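Local coordinates for endo-beta-N-acetylglucosaminidase F1 (Bacteroides thetaiotaomicron VPI-5482, PDB 6TCV), which hydrolyses high-mannose N-glycans between the two N-acetylglucosamines of their core, probably as part of mammalian glycan processing by gut bacteria, at residues Y286-S291 with W330-G335; F202-N207 with L246-N251. The protein carries 2 engineered substitutions. All blocks are in the same frame, centred on the assembly; numbering follows the deposited sequence. Where two conformers were deposited one is given.

Interaction 1: residues Y286-S291 with W330-G335. Engineered in segment 286-291: A287 (natural residue Asp), L289 (natural residue Glu). With NAG (2-acetamido-2-deoxy-beta-D-glucopyranose), chain B; MAN (alpha-D-mannopyranose), chain C; BMA (beta-D-mannopyranose), chain D; NAG (2-acetamido-2-deoxy-beta-D-glucopyranose), chain E.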
ATOM      1  N   TYR A 286       6.002   3.753  -5.652  1.00 11.61           N
ATOM      2  CA  TYR A 286       7.175   4.174  -6.421  1.00 11.46           C
ATOM      3  C   TYR A 286       6.874   4.104  -7.913  1.00 12.35           C
ATOM      4  O   TYR A 286       6.505   3.041  -8.437  1.00 12.75           O
ATOM      5  CB  TYR A 286       8.340   3.251  -6.078  1.00 12.51           C
ATOM      6  CG  TYR A 286       8.916   3.439  -4.684  1.00 11.47           C
ATOM      7  CD1 TYR A 286       9.242   4.675  -4.192  1.00 12.37           C
ATOM      8  CD2 TYR A 286       9.155   2.328  -3.857  1.00 12.96           C
ATOM      9  CE1 TYR A 286       9.818   4.834  -2.945  1.00 11.88           C
ATOM     10  CE2 TYR A 286       9.737   2.480  -2.589  1.00 12.77           C
ATOM     11  CZ  TYR A 286      10.073   3.745  -2.159  1.00 12.06           C
ATOM     12  OH  TYR A 286      10.663   3.933  -0.926  1.00 13.05           O
ATOM     13  N   ALA A 287       7.127   5.235  -8.585  1.00 12.49           N
ATOM     14  CA  ALA A 287       6.966   5.385 -10.023  1.00 12.59           C
ATOM     15  C   ALA A 287       8.264   5.919 -10.624  1.00 13.31           C
ATOM     16  O   ALA A 287       8.646   7.093 -10.411  1.00 13.40           O
ATOM     17  CB  ALA A 287       5.776   6.299 -10.302  1.00 12.86           C
ATOM     18  N   ASP A 288       8.949   5.045 -11.349  1.00 12.52           N
ATOM     19  CA  ASP A 288      10.249   5.347 -11.946  1.00 13.33           C
ATOM     20  C   ASP A 288      10.081   6.013 -13.298  1.00 12.99           C
ATOM     21  O   ASP A 288      10.134   5.363 -14.339  1.00 14.38           O
ATOM     22  CB  ASP A 288      11.109   4.094 -12.089  1.00 14.53           C
ATOM     23  CG  ASP A 288      12.421   4.370 -12.816  1.00 13.79           C
ATOM     24  OD1 ASP A 288      12.995   5.485 -12.637  1.00 14.05           O
ATOM     25  OD2 ASP A 288      12.915   3.483 -13.529  1.00 14.63           O
ATOM     26  N   LEU A 289       9.806   7.321 -13.264  1.00 13.63           N
ATOM     27  CA  LEU A 289       9.715   8.179 -14.444  1.00 14.06           C
ATOM     28  C   LEU A 289      10.446   9.480 -14.190  1.00 14.06           C
ATOM     29  O   LEU A 289      10.536   9.943 -13.068  1.00 14.65           O
ATOM     30  CB  LEU A 289       8.242   8.515 -14.836  1.00 14.58           C
ATOM     31  CG  LEU A 289       7.416   7.338 -15.289  1.00 14.02           C
ATOM     32  CD1 LEU A 289       6.725   6.645 -14.158  1.00 16.25           C
ATOM     33  CD2 LEU A 289       6.362   7.768 -16.300  1.00 15.90           C
ATOM     34  N   TYR A 290      10.986  10.047 -15.257  1.00 14.67           N
ATOM     35  CA  TYR A 290      11.380  11.461 -15.363  1.00 13.81           C
ATOM     36  C   TYR A 290      12.780  11.688 -14.780  1.00 15.68           C
ATOM     37  O   TYR A 290      13.246  12.839 -14.760  1.00 15.89           O
ATOM     38  CB  TYR A 290      10.402  12.534 -14.770  1.00 15.29           C
ATOM     39  CG  TYR A 290       8.997  12.230 -15.278  1.00 14.23           C
ATOM     40  CD1 TYR A 290       8.719  12.188 -16.655  1.00 15.43           C
ATOM     41  CD2 TYR A 290       7.946  12.060 -14.400  1.00 14.27           C
ATOM     42  CE1 TYR A 290       7.454  11.816 -17.118  1.00 14.67           C
ATOM     43  CE2 TYR A 290       6.687  11.746 -14.880  1.00 13.99           C
ATOM     44  CZ  TYR A 290       6.461  11.619 -16.209  1.00 13.73           C
ATOM     45  OH  TYR A 290       5.209  11.258 -16.664  1.00 15.78           O
ATOM     46  N   SER A 291      13.481  10.646 -14.323  1.00 14.93           N
ATOM     47  CA  SER A 291      14.847  10.854 -13.853  1.00 15.08           C
ATOM     48  C   SER A 291      15.774  10.971 -15.069  1.00 16.25           C
ATOM     49  O   SER A 291      15.545  10.377 -16.156  1.00 17.63           O
ATOM     50  CB  SER A 291      15.270   9.679 -12.971  1.00 15.26           C
ATOM     51  OG  SER A 291      14.545   9.662 -11.746  1.00 15.46           O
ATOM     52  N   TRP A 330       6.614   0.322 -14.595  1.00 14.89           N
ATOM     53  CA  TRP A 330       7.035   1.167 -15.712  1.00 14.17           C
ATOM     54  C   TRP A 330       8.520   1.468 -15.470  1.00 15.19           C
ATOM     55  O   TRP A 330       8.970   1.521 -14.321  1.00 14.81           O
ATOM     56  CB  TRP A 330       6.230   2.479 -15.759  1.00 14.38           C
ATOM     57  CG  TRP A 330       6.390   3.201 -17.022  1.00 15.15           C
ATOM     58  CD1 TRP A 330       7.090   4.366 -17.263  1.00 18.36           C
ATOM     59  CD2 TRP A 330       5.778   2.853 -18.266  1.00 15.09           C
ATOM     60  NE1 TRP A 330       6.974   4.694 -18.615  1.00 18.20           N
ATOM     61  CE2 TRP A 330       6.154   3.805 -19.239  1.00 17.41           C
ATOM     62  CE3 TRP A 330       4.928   1.810 -18.655  1.00 15.68           C
ATOM     63  CZ2 TRP A 330       5.716   3.729 -20.577  1.00 16.81           C
ATOM     64  CZ3 TRP A 330       4.538   1.718 -19.979  1.00 18.67           C
ATOM     65  CH2 TRP A 330       4.880   2.695 -20.898  1.00 16.88           C
ATOM     66  N   GLY A 331       9.279   1.754 -16.522  1.00 16.35           N
ATOM     67  CA  GLY A 331      10.701   2.022 -16.330  1.00 16.51           C
ATOM     68  C   GLY A 331      11.371   0.793 -15.776  1.00 16.90           C
ATOM     69  O   GLY A 331      11.049  -0.332 -16.147  1.00 17.88           O
ATOM     70  N   GLN A 332      12.248   1.006 -14.810  0.57 16.32           N
ATOM     71  CA  GLN A 332      13.030  -0.063 -14.209  0.57 15.93           C
ATOM     72  C   GLN A 332      12.534  -0.430 -12.820  0.57 13.07           C
ATOM     73  O   GLN A 332      13.271  -1.044 -12.054  0.57 13.71           O
ATOM     74  CB  GLN A 332      14.490   0.370 -14.145  0.57 14.15           C
ATOM     75  CG  GLN A 332      15.267   0.183 -15.436  0.57 16.48           C
ATOM     76  CD  GLN A 332      14.649   0.857 -16.645  0.57 21.37           C
ATOM     77  OE1 GLN A 332      14.598   2.087 -16.746  0.57 20.98           O
ATOM     78  NE2 GLN A 332      14.189   0.048 -17.588  0.57 20.92           N
ATOM     79  N   MET A 333      11.291  -0.094 -12.481  1.00 14.01           N
ATOM     80  CA  MET A 333      10.840  -0.182 -11.102  1.00 13.75           C
ATOM     81  C   MET A 333      10.522  -1.597 -10.619  1.00 14.34           C
ATOM     82  O   MET A 333      10.483  -1.815  -9.395  1.00 15.50           O
ATOM     83  CB  MET A 333       9.590   0.704 -10.869  1.00 14.18           C
ATOM     84  CG  MET A 333       9.386   1.069  -9.403  1.00 13.87           C
ATOM     85  SD  MET A 333      10.727   2.132  -8.782  1.00 14.57           S
ATOM     86  CE  MET A 333      11.154   1.289  -7.237  1.00 14.74           C
ATOM     87  N   TYR A 334      10.262  -2.540 -11.525  1.00 14.68           N
ATOM     88  CA  TYR A 334       9.705  -3.840 -11.163  1.00 14.79           C
ATOM     89  C   TYR A 334      10.272  -4.939 -12.017  1.00 15.19           C
ATOM     90  O   TYR A 334      10.409  -4.773 -13.215  1.00 16.70           O
ATOM     91  CB  TYR A 334       8.190  -3.817 -11.373  1.00 15.89           C
ATOM     92  CG  TYR A 334       7.434  -5.056 -10.960  1.00 14.05           C
ATOM     93  CD1 TYR A 334       7.287  -5.423  -9.618  1.00 15.15           C
ATOM     94  CD2 TYR A 334       6.835  -5.842 -11.910  1.00 14.60           C
ATOM     95  CE1 TYR A 334       6.545  -6.521  -9.235  1.00 14.94           C
ATOM     96  CE2 TYR A 334       6.093  -6.998 -11.554  1.00 14.63           C
ATOM     97  CZ  TYR A 334       5.958  -7.323 -10.184  1.00 14.76           C
ATOM     98  OH  TYR A 334       5.209  -8.412  -9.783  1.00 15.01           O
ATOM     99  N   GLY A 335      10.555  -6.071 -11.406  1.00 15.58           N
ATOM    100  CA  GLY A 335      10.946  -7.253 -12.154  1.00 17.62           C
ATOM    101  C   GLY A 335      11.897  -8.199 -11.462  1.00 17.26           C
ATOM    102  O   GLY A 335      11.872  -9.388 -11.792  1.00 19.13           O
TER
HETATM  103  C1  NAG B   1       4.658   7.881 -21.242  1.00 20.20           C
HETATM  104  C2  NAG B   1       4.340   9.303 -20.845  1.00 19.52           C
HETATM  105  C3  NAG B   1       4.293   9.436 -19.328  1.00 16.31           C
HETATM  106  C4  NAG B   1       3.353   8.387 -18.773  1.00 14.28           C
HETATM  107  C5  NAG B   1       3.869   7.020 -19.179  1.00 15.27           C
HETATM  108  C6  NAG B   1       3.137   5.848 -18.573  1.00 16.92           C
HETATM  109  C7  NAG B   1       5.288  10.887 -22.455  1.00 28.75           C
HETATM  110  C8  NAG B   1       6.548  11.602 -22.888  1.00 30.32           C
HETATM  111  N2  NAG B   1       5.384  10.191 -21.350  1.00 23.96           N
HETATM  112  O3  NAG B   1       3.882  10.765 -19.022  1.00 17.16           O
HETATM  113  O4  NAG B   1       3.411   8.598 -17.350  1.00 14.02           O
HETATM  114  O5  NAG B   1       3.779   6.954 -20.604  1.00 16.79           O
HETATM  115  O6  NAG B   1       1.729   5.990 -18.878  1.00 15.82           O
HETATM  116  O7  NAG B   1       4.245  10.944 -23.097  1.00 30.72           O
HETATM  117  C1  MAN C   7       6.306  15.203 -15.836  1.00 13.82           C
HETATM  118  C2  MAN C   7       6.451  15.522 -14.355  1.00 13.56           C
HETATM  119  C3  MAN C   7       5.766  16.847 -14.054  1.00 13.68           C
HETATM  120  C4  MAN C   7       6.368  17.956 -14.894  1.00 15.22           C
HETATM  121  C5  MAN C   7       6.322  17.559 -16.372  1.00 15.70           C
HETATM  122  C6  MAN C   7       7.038  18.555 -17.251  1.00 18.21           C
HETATM  123  O2  MAN C   7       7.828  15.595 -14.033  1.00 14.60           O
HETATM  124  O3  MAN C   7       6.011  17.131 -12.661  1.00 13.95           O
HETATM  125  O4  MAN C   7       5.719  19.213 -14.730  1.00 16.23           O
HETATM  126  O5  MAN C   7       6.908  16.256 -16.588  1.00 15.49           O
HETATM  127  O6  MAN C   7       8.394  18.656 -16.793  1.00 19.34           O
HETATM  128  C1  BMA D   3       1.421  13.073 -16.653  1.00 13.67           C
HETATM  129  C2  BMA D   3       0.589  14.275 -16.248  1.00 12.80           C
HETATM  130  C3  BMA D   3       0.898  15.455 -17.150  1.00 14.05           C
HETATM  131  C4  BMA D   3       2.402  15.699 -17.235  1.00 14.79           C
HETATM  132  C5  BMA D   3       3.158  14.404 -17.543  1.00 14.19           C
HETATM  133  C6  BMA D   3       4.656  14.546 -17.450  1.00 14.37           C
HETATM  134  O2  BMA D   3       0.963  14.627 -14.903  1.00 14.00           O
HETATM  135  O3  BMA D   3       0.334  16.682 -16.685  1.00 14.65           O
HETATM  136  O4  BMA D   3       2.733  16.616 -18.286  1.00 17.16           O
HETATM  137  O5  BMA D   3       2.795  13.390 -16.583  1.00 13.39           O
HETATM  138  O6  BMA D   3       4.953  15.067 -16.126  1.00 14.73           O
HETATM  139  C1  NAG E   2       2.335   8.152 -16.573  1.00 13.61           C
HETATM  140  C2  NAG E   2       2.577   8.623 -15.151  1.00 13.75           C
HETATM  141  C3  NAG E   2       2.318  10.115 -14.929  1.00 13.59           C
HETATM  142  C4  NAG E   2       1.678  10.731 -16.159  1.00 13.27           C
HETATM  143  C5  NAG E   2       0.545   9.829 -16.609  1.00 13.51           C
HETATM  144  C6  NAG E   2      -0.294  10.400 -17.745  1.00 14.60           C
HETATM  145  C7  NAG E   2       2.315   7.240 -13.131  1.00 15.19           C
HETATM  146  C8  NAG E   2       1.347   6.389 -12.330  1.00 13.94           C
HETATM  147  N2  NAG E   2       1.810   7.814 -14.219  1.00 15.21           N
HETATM  148  O3  NAG E   2       3.555  10.776 -14.648  1.00 13.50           O
HETATM  149  O4  NAG E   2       1.144  12.010 -15.777  1.00 13.24           O
HETATM  150  O5  NAG E   2       1.068   8.575 -17.093  1.00 13.47           O
HETATM  151  O6  NAG E   2      -1.224   9.463 -18.180  1.00 16.02           O
HETATM  152  O7  NAG E   2       3.501   7.383 -12.813  1.00 16.40           O
HETATM  153  O   HOH W   1       7.512   2.926 -12.390  1.00 14.09           O
HETATM  154  O   HOH W   2      15.086   4.050 -15.013  1.00 22.06           O
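D288 and G331 bring the two backbones to a CA–CA distance of 5.5 Å, where a loop leaving a strand faces a tight turn. Residues 330-333 form a type II' beta turn, closed by a weak bond from M333 N to W330 O; the positive phi of G331 (63°) suits glycine. D288 centres an inverse gamma turn, and one water joins its backbone N to W330 O. The D288 carboxylate accepts from the turn's backbone: OD2 meets Q332 N at 2.9 Å, almost straight (165°), through its anti lone pair. With CG anti to the backbone N (chi1 175°), the carboxylate extends across to the turn, and a second water links OD2 to Q332 OE1. The M333 chain, bent at chi2 and chi3, brings CE to 3.6 Å from Y286 CB and SD to 3.9 Å from D288 CB. The engineered L289 crosses W330 at about a right angle, its CG 3.6 Å from W330 CD1. Its CD2 is 3.2 Å from O4 of NAG (chain B), the oxygen joining the two N-acetylglucosamines; A287, also engineered, puts CB near O7 of NAG (chain E). The indole offers a face to C6 of NAG (chain B), while Y290 OH hydrogen-bonds O3 of both sugars, so this corner lines the substrate core. At the C-terminal strand ends of this (beta/alpha)8 barrel of glycoside hydrolase family 18, strand 283-287 lies between 243-249 and 324-329; Y286 OH bonds T316 on helix 306-319, whose A309 and C313 pack on M333.

Interaction 2: residues F202-N207 with L246-N251. With MAN (alpha-D-mannopyranose), chain F; NAG (2-acetamido-2-deoxy-beta-D-glucopyranose), chain E.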
ATOM      1  N   PHE A 202      -0.212  11.735  -5.571  1.00 11.53           N
ATOM      2  CA  PHE A 202       0.736  11.719  -6.698  1.00 12.06           C
ATOM      3  C   PHE A 202       1.096  13.169  -7.006  1.00 11.17           C
ATOM      4  O   PHE A 202       0.265  13.940  -7.489  1.00 12.89           O
ATOM      5  CB  PHE A 202       0.076  11.031  -7.893  1.00 12.33           C
ATOM      6  CG  PHE A 202       1.030  10.751  -9.039  1.00 11.79           C
ATOM      7  CD1 PHE A 202       1.822   9.611  -9.003  1.00 12.08           C
ATOM      8  CD2 PHE A 202       1.058  11.553 -10.157  1.00 12.16           C
ATOM      9  CE1 PHE A 202       2.663   9.338 -10.056  1.00 12.19           C
ATOM     10  CE2 PHE A 202       1.888  11.294 -11.217  1.00 12.98           C
ATOM     11  CZ  PHE A 202       2.672  10.174 -11.180  1.00 12.95           C
ATOM     12  N   ALA A 203       2.338  13.580  -6.742  1.00 11.97           N
ATOM     13  CA  ALA A 203       3.438  12.788  -6.141  1.00 12.21           C
ATOM     14  C   ALA A 203       4.458  13.692  -5.509  1.00 12.73           C
ATOM     15  O   ALA A 203       4.776  14.770  -6.069  1.00 12.70           O
ATOM     16  CB  ALA A 203       4.172  11.939  -7.189  1.00 13.85           C
ATOM     17  N   ALA A 204       5.027  13.231  -4.395  1.00 12.42           N
ATOM     18  CA  ALA A 204       6.313  13.740  -3.937  1.00 12.24           C
ATOM     19  C   ALA A 204       7.379  13.239  -4.902  1.00 12.50           C
ATOM     20  O   ALA A 204       7.185  12.309  -5.672  1.00 12.58           O
ATOM     21  CB  ALA A 204       6.624  13.235  -2.517  1.00 12.60           C
ATOM     22  N   ASN A 205       8.554  13.842  -4.827  1.00 12.60           N
ATOM     23  CA  ASN A 205       9.631  13.528  -5.755  1.00 12.62           C
ATOM     24  C   ASN A 205      10.882  13.032  -5.058  1.00 13.41           C
ATOM     25  O   ASN A 205      11.112  13.299  -3.880  1.00 13.33           O
ATOM     26  CB  ASN A 205       9.973  14.756  -6.574  1.00 13.44           C
ATOM     27  CG  ASN A 205       8.811  15.230  -7.358  1.00 13.51           C
ATOM     28  OD1 ASN A 205       8.298  16.325  -7.170  1.00 14.28           O
ATOM     29  ND2 ASN A 205       8.358  14.385  -8.256  1.00 13.60           N
ATOM     30  N   ILE A 206      11.698  12.289  -5.807  1.00 13.03           N
ATOM     31  CA  ILE A 206      13.108  12.110  -5.447  1.00 12.58           C
ATOM     32  C   ILE A 206      13.909  13.150  -6.222  1.00 13.29           C
ATOM     33  O   ILE A 206      13.752  13.285  -7.454  1.00 14.34           O
ATOM     34  CB  ILE A 206      13.606  10.679  -5.667  1.00 12.27           C
ATOM     35  CG1 ILE A 206      15.037  10.566  -5.166  1.00 14.17           C
ATOM     36  CG2 ILE A 206      13.469  10.207  -7.118  1.00 14.10           C
ATOM     37  CD1 ILE A 206      15.549   9.121  -5.042  1.00 15.91           C
ATOM     38  N   ASN A 207      14.782  13.872  -5.512  1.00 13.43           N
ATOM     39  CA  ASN A 207      15.646  14.870  -6.125  1.00 14.58           C
ATOM     40  C   ASN A 207      16.969  14.863  -5.367  1.00 15.02           C
ATOM     41  O   ASN A 207      17.076  14.330  -4.248  1.00 14.81           O
ATOM     42  CB  ASN A 207      15.049  16.263  -6.037  1.00 15.26           C
ATOM     43  CG  ASN A 207      14.033  16.500  -7.121  1.00 15.04           C
ATOM     44  OD1 ASN A 207      12.806  16.488  -6.867  1.00 15.09           O
ATOM     45  ND2 ASN A 207      14.509  16.729  -8.336  1.00 15.73           N
ATOM     46  N   LEU A 246       1.882   7.845   0.146  1.00 11.09           N
ATOM     47  CA  LEU A 246       2.642   8.911  -0.495  1.00 12.37           C
ATOM     48  C   LEU A 246       3.179   8.383  -1.818  1.00 11.41           C
ATOM     49  O   LEU A 246       3.836   7.335  -1.860  1.00 12.32           O
ATOM     50  CB  LEU A 246       3.796   9.344   0.404  1.00 12.74           C
ATOM     51  CG  LEU A 246       4.597  10.578  -0.082  1.00 12.94           C
ATOM     52  CD1 LEU A 246       3.696  11.810  -0.171  1.00 14.07           C
ATOM     53  CD2 LEU A 246       5.783  10.790   0.850  1.00 15.79           C
ATOM     54  N   GLY A 247       2.875   9.063  -2.919  1.00 11.58           N
ATOM     55  CA  GLY A 247       3.509   8.728  -4.185  1.00 11.69           C
ATOM     56  C   GLY A 247       4.892   9.365  -4.257  1.00 11.04           C
ATOM     57  O   GLY A 247       5.078  10.511  -3.857  1.00 12.48           O
ATOM     58  N   LEU A 248       5.842   8.594  -4.794  1.00 12.11           N
ATOM     59  CA  LEU A 248       7.185   9.075  -5.119  1.00 12.40           C
ATOM     60  C   LEU A 248       7.398   8.913  -6.614  1.00 12.48           C
ATOM     61  O   LEU A 248       7.040   7.875  -7.196  1.00 12.78           O
ATOM     62  CB  LEU A 248       8.256   8.302  -4.337  1.00 11.65           C
ATOM     63  CG  LEU A 248       8.824   8.976  -3.105  1.00 13.24           C
ATOM     64  CD1 LEU A 248       9.521  10.293  -3.442  1.00 14.47           C
ATOM     65  CD2 LEU A 248       7.773   9.175  -2.032  1.00 13.33           C
ATOM     66  N   LEU A 249       8.027   9.916  -7.206  1.00 12.27           N
ATOM     67  CA  LEU A 249       8.184  10.006  -8.647  1.00 13.10           C
ATOM     68  C   LEU A 249       9.523  10.677  -8.932  1.00 12.41           C
ATOM     69  O   LEU A 249       9.861  11.684  -8.298  1.00 12.85           O
ATOM     70  CB  LEU A 249       6.992  10.843  -9.185  1.00 12.94           C
ATOM     71  CG  LEU A 249       6.936  11.066 -10.696  1.00 13.77           C
ATOM     72  CD1 LEU A 249       6.598   9.819 -11.459  1.00 13.83           C
ATOM     73  CD2 LEU A 249       5.901  12.184 -10.977  1.00 13.77           C
ATOM     74  N   GLY A 250      10.231  10.203  -9.958  1.00 13.18           N
ATOM     75  CA  GLY A 250      11.447  10.870 -10.418  1.00 13.80           C
ATOM     76  C   GLY A 250      11.141  12.271 -10.890  1.00 14.26           C
ATOM     77  O   GLY A 250       9.995  12.626 -11.156  1.00 14.68           O
ATOM     78  N   ASN A 251      12.189  13.094 -11.005  1.00 14.74           N
ATOM     79  CA  ASN A 251      11.948  14.520 -11.170  1.00 15.09           C
ATOM     80  C   ASN A 251      13.144  15.274 -11.773  1.00 15.08           C
ATOM     81  O   ASN A 251      13.546  16.336 -11.257  1.00 14.92           O
ATOM     82  CB  ASN A 251      11.568  15.115  -9.799  1.00 14.71           C
ATOM     83  CG  ASN A 251      10.934  16.465  -9.929  1.00 14.68           C
ATOM     84  OD1 ASN A 251      10.240  16.771 -10.930  1.00 16.49           O
ATOM     85  ND2 ASN A 251      11.169  17.307  -8.979  1.00 15.43           N
TER
HETATM   86  C1  MAN F   8       5.005  17.789 -11.936  1.00 13.80           C
HETATM   87  C2  MAN F   8       5.625  18.392 -10.682  1.00 13.25           C
HETATM   88  C3  MAN F   8       6.045  17.263  -9.756  1.00 13.34           C
HETATM   89  C4  MAN F   8       4.889  16.314  -9.465  1.00 12.42           C
HETATM   90  C5  MAN F   8       4.239  15.826 -10.755  1.00 12.74           C
HETATM   91  C6  MAN F   8       2.933  15.092 -10.518  1.00 12.87           C
HETATM   92  O2  MAN F   8       4.652  19.282 -10.091  1.00 14.08           O
HETATM   93  O3  MAN F   8       6.491  17.816  -8.517  1.00 14.03           O
HETATM   94  O4  MAN F   8       5.378  15.150  -8.802  1.00 13.16           O
HETATM   95  O5  MAN F   8       3.910  16.963 -11.590  1.00 13.73           O
HETATM   96  O6  MAN F   8       2.343  14.719 -11.779  1.00 13.41           O
HETATM   97  C1  NAG E   2       2.335   8.152 -16.573  1.00 13.61           C
HETATM   98  C2  NAG E   2       2.577   8.623 -15.151  1.00 13.75           C
HETATM   99  C3  NAG E   2       2.318  10.115 -14.929  1.00 13.59           C
HETATM  100  C4  NAG E   2       1.678  10.731 -16.159  1.00 13.27           C
HETATM  101  C5  NAG E   2       0.545   9.829 -16.609  1.00 13.51           C
HETATM  102  C6  NAG E   2      -0.294  10.400 -17.745  1.00 14.60           C
HETATM  103  C7  NAG E   2       2.315   7.240 -13.131  1.00 15.19           C
HETATM  104  C8  NAG E   2       1.347   6.389 -12.330  1.00 13.94           C
HETATM  105  N2  NAG E   2       1.810   7.814 -14.219  1.00 15.21           N
HETATM  106  O3  NAG E   2       3.555  10.776 -14.648  1.00 13.50           O
HETATM  107  O4  NAG E   2       1.144  12.010 -15.777  1.00 13.24           O
HETATM  108  O5  NAG E   2       1.068   8.575 -17.093  1.00 13.47           O
HETATM  109  O6  NAG E   2      -1.224   9.463 -18.180  1.00 16.02           O
HETATM  110  O7  NAG E   2       3.501   7.383 -12.813  1.00 16.40           O
HETATM  111  O   HOH W   3      14.818  12.931 -10.073  1.00 15.48           O
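N205 and N251 lay their amides one over the other, the planes only 17° apart and the two CG atoms separated by 3.6 Å. N207 meets N251 quite differently: its amide is turned steeply, and N251 ND2 gives a nearly straight bond of 2.8 Å to N207 OD1, in the carbonyl plane and on a lone pair. N207 ND2 returns a bond to N251 O, above the carbonyl plane, and also bonds D253. With CG anti to the backbone N (chi1 -164°), N251 carries its amide over N205 while directing ND2 at N207 OD1. Asparagine suits these places because one small flat group both donates and accepts. N205 ND2 reaches L249 O at 3.1 Å while I206 N reaches the same oxygen from the opposite face of its plane, so two donors grip it. That pairing fixes the N205 amide for mannose (MAN, chain F): OD1 accepts from its O3 at 2.7 Å and ND2 gives to its O4, which itself donates to A203 O. L249 packs its CB 3.6 Å from A203 CB and its CD2 3.8 Å from F202 CZ, an apolar patch beside the glycan. The strands pair in the parallel sense, their short axes crossing at 48°, A204 opposite L248 and N205 opposite L249, with weak bonds flanking A204 and a cis peptide preceding A203. G247, lacking a side chain, leaves room beside F202 CA, which helps the backbones approach. Strand 198-209 also pairs with strands 169-175 and 214-218, while I206 and L248 both rest on F268 of helix 262-278.

After the N-terminal domain and strand 169-175 the chain enters strand 198-209, passes through strand 214-218 and three short helices, and returns as strand 243-249; interaction 2 closes that loop by parallel pairing. After helix 262-278 comes strand 283-287, then helix 306-319 and strand 324-329, and interaction 1 closes this second loop at and just beyond the strand ends. The two follow in series, neither nested nor crossing. They meet where strands 243-249 and 283-287 are neighbours: A287 N probably bonds L248 O, and Y290 and S291 pack on G250. Together they link four consecutive parallel strands of one barrel wall, and both touch NAG (chain E).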